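Local coordinates for 3-oxosteroid 1-dehydrogenase (Sterolibacterium denitrificans, PDB 7P18), which probably catalyses the FAD-dependent 1,2-dehydrogenation of 3-oxosteroids, passing the electrons to an acceptor, at residues N444-K458 with V472-P484. Residues are numbered along the deposited sequence; the frame is centred on the assembly and turned at random.
Sequences NNQYAQDGKDREFDK and VKPNPCLAPIGKP
Leu478 packs against the last turn of helix 434-450 and the loop that follows it, with its CD1 methyl 3.7 Å from Asp453 N and also near Gly451 C and the CB of Tyr447. With CG anti to the carbonyl carbon (chi1 -67°), the branch point faces this bend, where CD1 enters and CD2 lies alongside CD of Lys458. The lysine chain, extended throughout, runs past CB of Cys477 and ends with NZ 2.9 Å from Cys477 O, in the carbonyl plane; NZ also donates to Arg341 O, so the buried ammonium is held by backbone oxygens on two chain segments. The small side chain of Ala448 lets helix and loop come close: its CB lies 3.5 Å from Ala479 C, and the CA atoms of Ala448 and Leu478 are 4.8 Å apart.

Two asparagines on the helix bind the loop's main chain. Asn445 reads Ile481 at both ends: Ile481 N donates to OD1 (2.8 Å, nearly straight at 169°), and ND2 donates to Ile481 O from above that carbonyl's plane. Asn444 ND2 reaches Ala479 O at 2.9 Å and also OD1 of Asn445, on the face opposite Ile481 N. A leucine in place of Asn445 would probably leave both backbone groups of Ile481 without these mates and Asn444 with one acceptor fewer. From the loop side, Asn475 ND2 bridges Gly451 O and Lys458 O, while its OD1 accepts from Cys477 N in an Asx turn; together the three bonds fix the amide's rotation.

Asp453 OD1 accepts from Glu455 N and Phe456 N, and OD2 from Lys458 N, which ties down the bend after the helix; OD2 also forms a salt bridge with Arg355. Away from the annotated sites, the contact lays the loop between helix 462-466 and strand 486-502 against the C-terminal end of helix 434-450, with Asn444 and Ile481 both touching Ile347 of strand 347-349.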
ATOM      1  N   ASN A 444       8.862 -12.380  27.235  1.00 30.44           N
ATOM      2  CA  ASN A 444       9.430 -12.525  25.874  1.00 29.79           C
ATOM      3  C   ASN A 444      10.591 -13.524  25.939  1.00 33.08           C
ATOM      4  O   ASN A 444      10.699 -14.416  25.067  1.00 29.36           O
ATOM      5  CB  ASN A 444       9.946 -11.192  25.337  1.00 29.43           C
ATOM      6  CG  ASN A 444      10.719 -11.327  24.054  1.00 28.94           C
ATOM      7  OD1 ASN A 444      10.109 -11.385  22.983  1.00 29.64           O
ATOM      8  ND2 ASN A 444      12.046 -11.391  24.137  1.00 26.47           N
ATOM      9  N   ASN A 445      11.468 -13.341  26.929  1.00 31.74           N
ATOM     10  CA  ASN A 445      12.704 -14.153  27.053  1.00 32.36           C
ATOM     11  C   ASN A 445      12.309 -15.620  27.280  1.00 28.99           C
ATOM     12  O   ASN A 445      12.952 -16.496  26.666  1.00 34.46           O
ATOM     13  CB  ASN A 445      13.638 -13.509  28.092  1.00 33.65           C
ATOM     14  CG  ASN A 445      14.207 -12.192  27.592  1.00 34.34           C
ATOM     15  OD1 ASN A 445      13.982 -11.818  26.436  1.00 33.47           O
ATOM     16  ND2 ASN A 445      14.900 -11.457  28.456  1.00 34.11           N
ATOM     17  N   GLN A 446      11.281 -15.878  28.084  1.00 32.80           N
ATOM     18  CA  GLN A 446      10.749 -17.249  28.290  1.00 37.70           C
ATOM     19  C   GLN A 446      10.183 -17.781  26.970  1.00 39.83           C
ATOM     20  O   GLN A 446      10.489 -18.941  26.623  1.00 37.76           O
ATOM     21  CB  GLN A 446       9.634 -17.301  29.321  1.00 38.87           C
ATOM     22  CG  GLN A 446      10.023 -16.850  30.724  1.00 49.56           C
ATOM     23  CD  GLN A 446       8.782 -16.890  31.587  1.00 56.97           C
ATOM     24  OE1 GLN A 446       7.835 -17.610  31.274  1.00 60.19           O
ATOM     25  NE2 GLN A 446       8.766 -16.121  32.670  1.00 58.49           N
ATOM     26  N   TYR A 447       9.390 -16.969  26.255  1.00 35.16           N
ATOM     27  CA  TYR A 447       8.763 -17.377  24.977  1.00 32.66           C
ATOM     28  C   TYR A 447       9.848 -17.748  23.956  1.00 33.09           C
ATOM     29  O   TYR A 447       9.699 -18.756  23.211  1.00 34.74           O
ATOM     30  CB  TYR A 447       7.855 -16.272  24.431  1.00 30.88           C
ATOM     31  CG  TYR A 447       6.690 -15.885  25.304  1.00 30.64           C
ATOM     32  CD1 TYR A 447       6.187 -16.740  26.277  1.00 33.92           C
ATOM     33  CD2 TYR A 447       6.031 -14.671  25.107  1.00 31.75           C
ATOM     34  CE1 TYR A 447       5.105 -16.380  27.069  1.00 35.16           C
ATOM     35  CE2 TYR A 447       4.950 -14.298  25.896  1.00 33.09           C
ATOM     36  CZ  TYR A 447       4.486 -15.151  26.878  1.00 36.19           C
ATOM     37  OH  TYR A 447       3.417 -14.795  27.640  1.00 41.26           O
ATOM     38  N   ALA A 448      10.911 -16.941  23.874  1.00 32.50           N
ATOM     39  CA  ALA A 448      11.980 -17.118  22.870  1.00 33.17           C
ATOM     40  C   ALA A 448      12.695 -18.463  23.114  1.00 34.85           C
ATOM     41  O   ALA A 448      13.100 -19.118  22.103  1.00 37.24           O
ATOM     42  CB  ALA A 448      12.936 -15.957  22.872  1.00 31.99           C
ATOM     43  N   GLN A 449      12.790 -18.884  24.374  1.00 39.23           N
ATOM     44  CA  GLN A 449      13.527 -20.117  24.759  1.00 47.27           C
ATOM     45  C   GLN A 449      12.841 -21.344  24.124  1.00 45.89           C
ATOM     46  O   GLN A 449      13.542 -22.091  23.430  1.00 48.98           O
ATOM     47  CB  GLN A 449      13.659 -20.240  26.278  1.00 50.71           C
ATOM     48  CG  GLN A 449      14.257 -21.576  26.701  1.00 63.34           C
ATOM     49  CD  GLN A 449      14.243 -21.820  28.195  1.00 75.67           C
ATOM     50  OE1 GLN A 449      14.775 -21.041  28.991  1.00 78.38           O
ATOM     51  NE2 GLN A 449      13.658 -22.943  28.591  1.00 76.96           N
ATOM     52  N   ASP A 450      11.535 -21.555  24.308  1.00 42.72           N
ATOM     53  CA  ASP A 450      10.872 -22.737  23.698  1.00 44.91           C
ATOM     54  C   ASP A 450      10.087 -22.365  22.429  1.00 45.73           C
ATOM     55  O   ASP A 450       9.405 -23.257  21.934  1.00 44.85           O
ATOM     56  CB  ASP A 450      10.010 -23.467  24.724  1.00 49.95           C
ATOM     57  CG  ASP A 450       8.822 -22.651  25.160  1.00 50.58           C
ATOM     58  OD1 ASP A 450       8.841 -21.440  24.934  1.00 56.01           O
ATOM     59  OD2 ASP A 450       7.885 -23.245  25.679  1.00 61.70           O
ATOM     60  N   GLY A 451      10.195 -21.123  21.918  1.00 39.15           N
ATOM     61  CA  GLY A 451       9.661 -20.687  20.607  1.00 35.40           C
ATOM     62  C   GLY A 451       8.145 -20.526  20.566  1.00 33.73           C
ATOM     63  O   GLY A 451       7.576 -20.579  19.452  1.00 33.23           O
ATOM     64  N   LYS A 452       7.491 -20.335  21.715  0.50 31.17           N
ATOM     65  CA  LYS A 452       6.015 -20.181  21.791  0.50 32.05           C
ATOM     66  C   LYS A 452       5.660 -18.885  22.530  0.50 29.58           C
ATOM     67  O   LYS A 452       5.927 -18.758  23.741  0.50 27.82           O
ATOM     68  CB  LYS A 452       5.367 -21.408  22.435  0.50 33.36           C
ATOM     69  CG  LYS A 452       5.644 -22.725  21.717  0.50 34.81           C
ATOM     70  CD  LYS A 452       4.979 -22.819  20.359  0.50 35.95           C
ATOM     71  CE  LYS A 452       4.318 -24.156  20.107  0.50 38.41           C
ATOM     72  NZ  LYS A 452       3.099 -23.981  19.284  0.50 41.86           N
ATOM     73  N   ASP A 453       5.051 -17.950  21.804  1.00 31.87           N
ATOM     74  CA  ASP A 453       4.452 -16.727  22.376  1.00 27.65           C
ATOM     75  C   ASP A 453       3.089 -17.142  22.915  1.00 30.53           C
ATOM     76  O   ASP A 453       2.147 -17.325  22.104  1.00 25.65           O
ATOM     77  CB  ASP A 453       4.418 -15.634  21.309  1.00 28.33           C
ATOM     78  CG  ASP A 453       3.508 -14.471  21.658  1.00 27.15           C
ATOM     79  OD1 ASP A 453       3.068 -14.374  22.836  1.00 25.80           O
ATOM     80  OD2 ASP A 453       3.206 -13.678  20.735  1.00 24.58           O
ATOM     81  N   ARG A 454       2.994 -17.300  24.229  1.00 30.94           N
ATOM     82  CA  ARG A 454       1.797 -17.888  24.879  1.00 32.05           C
ATOM     83  C   ARG A 454       0.622 -16.910  24.845  1.00 33.25           C
ATOM     84  O   ARG A 454      -0.485 -17.373  25.076  1.00 36.64           O
ATOM     85  CB  ARG A 454       2.095 -18.270  26.329  1.00 34.89           C
ATOM     86  CG  ARG A 454       3.155 -19.349  26.476  1.00 36.62           C
ATOM     87  CD  ARG A 454       2.729 -20.709  25.928  1.00 40.46           C
ATOM     88  NE  ARG A 454       3.820 -21.681  26.013  1.00 44.41           N
ATOM     89  CZ  ARG A 454       3.832 -22.891  25.465  1.00 44.20           C
ATOM     90  NH1 ARG A 454       2.806 -23.324  24.750  1.00 46.43           N
ATOM     91  NH2 ARG A 454       4.901 -23.660  25.597  1.00 48.72           N
ATOM     92  N   GLU A 455       0.836 -15.617  24.565  1.00 31.26           N
ATOM     93  CA  GLU A 455      -0.254 -14.608  24.566  1.00 33.39           C
ATOM     94  C   GLU A 455      -0.765 -14.335  23.151  1.00 29.54           C
ATOM     95  O   GLU A 455      -1.977 -14.330  22.959  1.00 30.11           O
ATOM     96  CB  GLU A 455       0.220 -13.343  25.279  1.00 32.92           C
ATOM     97  CG  GLU A 455       0.320 -13.563  26.784  1.00 38.22           C
ATOM     98  CD  GLU A 455       1.010 -12.431  27.507  1.00 45.03           C
ATOM     99  OE1 GLU A 455       0.383 -11.375  27.660  1.00 55.41           O
ATOM    100  OE2 GLU A 455       2.193 -12.594  27.867  1.00 56.18           O
ATOM    101  N   PHE A 456       0.098 -14.072  22.183  1.00 26.63           N
ATOM    102  CA  PHE A 456      -0.358 -13.686  20.815  1.00 28.23           C
ATOM    103  C   PHE A 456       0.206 -14.588  19.698  1.00 28.12           C
ATOM    104  O   PHE A 456      -0.040 -14.247  18.519  1.00 25.61           O
ATOM    105  CB  PHE A 456      -0.047 -12.210  20.599  1.00 27.20           C
ATOM    106  CG  PHE A 456      -0.705 -11.324  21.628  1.00 27.72           C
ATOM    107  CD1 PHE A 456      -2.083 -11.172  21.637  1.00 28.21           C
ATOM    108  CD2 PHE A 456       0.041 -10.722  22.630  1.00 28.59           C
ATOM    109  CE1 PHE A 456      -2.698 -10.399  22.611  1.00 28.64           C
ATOM    110  CE2 PHE A 456      -0.565  -9.944  23.603  1.00 29.50           C
ATOM    111  CZ  PHE A 456      -1.936  -9.762  23.572  1.00 29.07           C
ATOM    112  N   ASP A 457       0.921 -15.663  20.026  1.00 26.85           N
ATOM    113  CA  ASP A 457       1.388 -16.686  19.061  1.00 27.59           C
ATOM    114  C   ASP A 457       2.191 -16.066  17.911  1.00 24.98           C
ATOM    115  O   ASP A 457       2.119 -16.596  16.770  1.00 25.31           O
ATOM    116  CB  ASP A 457       0.207 -17.533  18.559  1.00 31.80           C
ATOM    117  CG  ASP A 457       0.652 -18.852  17.931  1.00 33.03           C
ATOM    118  OD1 ASP A 457       1.667 -19.427  18.410  1.00 33.31           O
ATOM    119  OD2 ASP A 457       0.013 -19.274  16.952  1.00 37.06           O
ATOM    120  N   LYS A 458       3.042 -15.050  18.170  1.00 24.82           N
ATOM    121  CA  LYS A 458       3.955 -14.534  17.115  1.00 22.28           C
ATOM    122  C   LYS A 458       4.773 -15.706  16.543  1.00 24.60           C
ATOM    123  O   LYS A 458       5.268 -16.531  17.345  1.00 25.59           O
ATOM    124  CB  LYS A 458       4.906 -13.462  17.616  1.00 23.86           C
ATOM    125  CG  LYS A 458       5.669 -12.775  16.508  1.00 23.02           C
ATOM    126  CD  LYS A 458       6.747 -11.834  17.022  1.00 22.75           C
ATOM    127  CE  LYS A 458       7.399 -11.106  15.887  1.00 21.51           C
ATOM    128  NZ  LYS A 458       8.661 -10.446  16.267  1.00 24.30           N
ATOM    129  N   VAL A 472      17.174 -18.083  13.200  1.00 31.05           N
ATOM    130  CA  VAL A 472      16.774 -18.060  14.630  1.00 29.31           C
ATOM    131  C   VAL A 472      15.764 -19.180  14.851  1.00 33.32           C
ATOM    132  O   VAL A 472      14.760 -19.281  14.083  1.00 33.03           O
ATOM    133  CB  VAL A 472      16.269 -16.661  15.043  1.00 30.47           C
ATOM    134  CG1 VAL A 472      15.642 -16.670  16.400  1.00 29.60           C
ATOM    135  CG2 VAL A 472      17.369 -15.618  14.925  1.00 33.38           C
ATOM    136  N   LYS A 473      16.043 -20.012  15.862  1.00 32.80           N
ATOM    137  CA  LYS A 473      15.305 -21.259  16.169  1.00 36.45           C
ATOM    138  C   LYS A 473      15.051 -21.257  17.664  1.00 33.69           C
ATOM    139  O   LYS A 473      15.802 -20.630  18.389  1.00 46.96           O
ATOM    140  CB  LYS A 473      16.057 -22.488  15.641  1.00 38.22           C
ATOM    141  CG  LYS A 473      16.210 -22.511  14.129  1.00 40.77           C
ATOM    142  CD  LYS A 473      16.847 -23.740  13.512  1.00 44.95           C
ATOM    143  CE  LYS A 473      16.958 -23.560  12.010  1.00 54.46           C
ATOM    144  NZ  LYS A 473      17.642 -24.696  11.338  1.00 58.02           N
ATOM    145  N   PRO A 474      13.976 -21.910  18.175  1.00 38.37           N
ATOM    146  CA  PRO A 474      13.026 -22.655  17.337  1.00 39.31           C
ATOM    147  C   PRO A 474      12.056 -21.796  16.490  1.00 35.72           C
ATOM    148  O   PRO A 474      11.520 -22.285  15.489  1.00 33.71           O
ATOM    149  CB  PRO A 474      12.172 -23.460  18.323  1.00 41.42           C
ATOM    150  CG  PRO A 474      12.759 -23.208  19.686  1.00 41.63           C
ATOM    151  CD  PRO A 474      13.633 -21.977  19.596  1.00 37.06           C
ATOM    152  N   ASN A 475      11.821 -20.555  16.891  1.00 33.19           N
ATOM    153  CA  ASN A 475      10.847 -19.630  16.229  1.00 28.13           C
ATOM    154  C   ASN A 475      11.624 -18.458  15.641  1.00 27.12           C
ATOM    155  O   ASN A 475      12.222 -17.680  16.394  1.00 26.53           O
ATOM    156  CB  ASN A 475       9.787 -19.264  17.268  1.00 27.72           C
ATOM    157  CG  ASN A 475       8.655 -18.410  16.745  1.00 28.55           C
ATOM    158  OD1 ASN A 475       8.864 -17.568  15.861  1.00 26.46           O
ATOM    159  ND2 ASN A 475       7.497 -18.575  17.370  1.00 25.34           N
ATOM    160  N   PRO A 476      11.628 -18.257  14.300  1.00 24.96           N
ATOM    161  CA  PRO A 476      12.435 -17.210  13.675  1.00 23.93           C
ATOM    162  C   PRO A 476      11.924 -15.800  14.009  1.00 23.06           C
ATOM    163  O   PRO A 476      12.556 -14.856  13.600  1.00 24.83           O
ATOM    164  CB  PRO A 476      12.309 -17.455  12.170  1.00 24.23           C
ATOM    165  CG  PRO A 476      10.989 -18.169  12.040  1.00 28.51           C
ATOM    166  CD  PRO A 476      10.802 -18.965  13.314  1.00 25.21           C
ATOM    167  N   CYS A 477      10.775 -15.706  14.677  1.00 24.90           N
ATOM    168  CA  CYS A 477      10.148 -14.411  15.066  1.00 25.92           C
ATOM    169  C   CYS A 477      10.445 -14.053  16.529  1.00 28.21           C
ATOM    170  O   CYS A 477      10.023 -12.926  16.954  1.00 25.02           O
ATOM    171  CB  CYS A 477       8.625 -14.465  14.868  1.00 23.58           C
ATOM    172  SG  CYS A 477       8.157 -14.662  13.133  1.00 23.38           S
ATOM    173  N   LEU A 478      11.061 -14.939  17.330  1.00 26.19           N
ATOM    174  CA  LEU A 478      11.205 -14.688  18.787  1.00 26.98           C
ATOM    175  C   LEU A 478      12.692 -14.798  19.187  1.00 32.51           C
ATOM    176  O   LEU A 478      13.327 -15.834  18.877  1.00 29.48           O
ATOM    177  CB  LEU A 478      10.376 -15.681  19.587  1.00 28.91           C
ATOM    178  CG  LEU A 478       8.857 -15.575  19.466  1.00 25.77           C
ATOM    179  CD1 LEU A 478       8.196 -16.708  20.226  1.00 27.21           C
ATOM    180  CD2 LEU A 478       8.357 -14.216  19.966  1.00 25.28           C
ATOM    181  N   ALA A 479      13.243 -13.762  19.824  1.00 29.71           N
ATOM    182  CA  ALA A 479      14.613 -13.806  20.420  1.00 28.51           C
ATOM    183  C   ALA A 479      14.607 -13.053  21.738  1.00 32.45           C
ATOM    184  O   ALA A 479      13.759 -12.184  21.974  1.00 29.17           O
ATOM    185  CB  ALA A 479      15.672 -13.278  19.463  1.00 25.64           C
ATOM    186  N   PRO A 480      15.566 -13.359  22.643  1.00 33.23           N
ATOM    187  CA  PRO A 480      15.705 -12.607  23.886  1.00 31.46           C
ATOM    188  C   PRO A 480      15.984 -11.114  23.715  1.00 27.69           C
ATOM    189  O   PRO A 480      16.599 -10.712  22.755  1.00 32.67           O
ATOM    190  CB  PRO A 480      16.942 -13.243  24.580  1.00 34.95           C
ATOM    191  CG  PRO A 480      17.080 -14.612  23.955  1.00 36.31           C
ATOM    192  CD  PRO A 480      16.543 -14.464  22.544  1.00 35.79           C
ATOM    193  N   ILE A 481      15.531 -10.342  24.695  1.00 29.18           N
ATOM    194  CA  ILE A 481      15.831  -8.895  24.845  1.00 32.39           C
ATOM    195  C   ILE A 481      16.645  -8.764  26.139  1.00 28.87           C
ATOM    196  O   ILE A 481      16.068  -9.015  27.214  1.00 32.23           O
ATOM    197  CB  ILE A 481      14.532  -8.077  24.878  1.00 33.74           C
ATOM    198  CG1 ILE A 481      13.753  -8.199  23.566  1.00 31.95           C
ATOM    199  CG2 ILE A 481      14.862  -6.631  25.231  1.00 33.10           C
ATOM    200  CD1 ILE A 481      12.291  -7.778  23.688  1.00 34.67           C
ATOM    201  N   GLY A 482      17.942  -8.484  26.028  1.00 36.80           N
ATOM    202  CA  GLY A 482      18.809  -8.436  27.229  1.00 38.03           C
ATOM    203  C   GLY A 482      20.204  -7.869  27.013  1.00 38.20           C
ATOM    204  O   GLY A 482      20.982  -7.909  27.985  1.00 39.27           O
ATOM    205  N   LYS A 483      20.554  -7.344  25.845  1.00 32.94           N
ATOM    206  CA  LYS A 483      21.890  -6.744  25.625  1.00 33.78           C
ATOM    207  C   LYS A 483      21.745  -5.237  25.424  1.00 38.04           C
ATOM    208  O   LYS A 483      21.234  -4.792  24.390  1.00 34.00           O
ATOM    209  CB  LYS A 483      22.586  -7.400  24.437  1.00 37.84           C
ATOM    210  CG  LYS A 483      23.913  -6.794  23.973  1.00 38.96           C
ATOM    211  CD  LYS A 483      24.443  -7.598  22.801  1.00 44.51           C
ATOM    212  CE  LYS A 483      25.435  -6.903  21.892  1.00 52.69           C
ATOM    213  NZ  LYS A 483      26.697  -6.575  22.593  1.00 50.00           N
ATOM    214  N   PRO A 484      22.248  -4.419  26.377  1.00 36.83           N
ATOM    215  CA  PRO A 484      22.194  -2.963  26.256  1.00 35.77           C
ATOM    216  C   PRO A 484      22.987  -2.461  25.065  1.00 31.34           C
ATOM    217  O   PRO A 484      23.888  -3.145  24.568  1.00 34.07           O
ATOM    218  CB  PRO A 484      22.813  -2.432  27.560  1.00 41.18           C
ATOM    219  CG  PRO A 484      22.843  -3.601  28.513  1.00 41.87           C
ATOM    220  CD  PRO A 484      22.819  -4.854  27.665  1.00 39.57           C
TER
HETATM  221  O   HOH W   1      10.989 -11.612  20.313  1.00 26.87           O
HETATM  222  O   HOH W   2      12.719 -18.855  19.127  1.00 32.20           O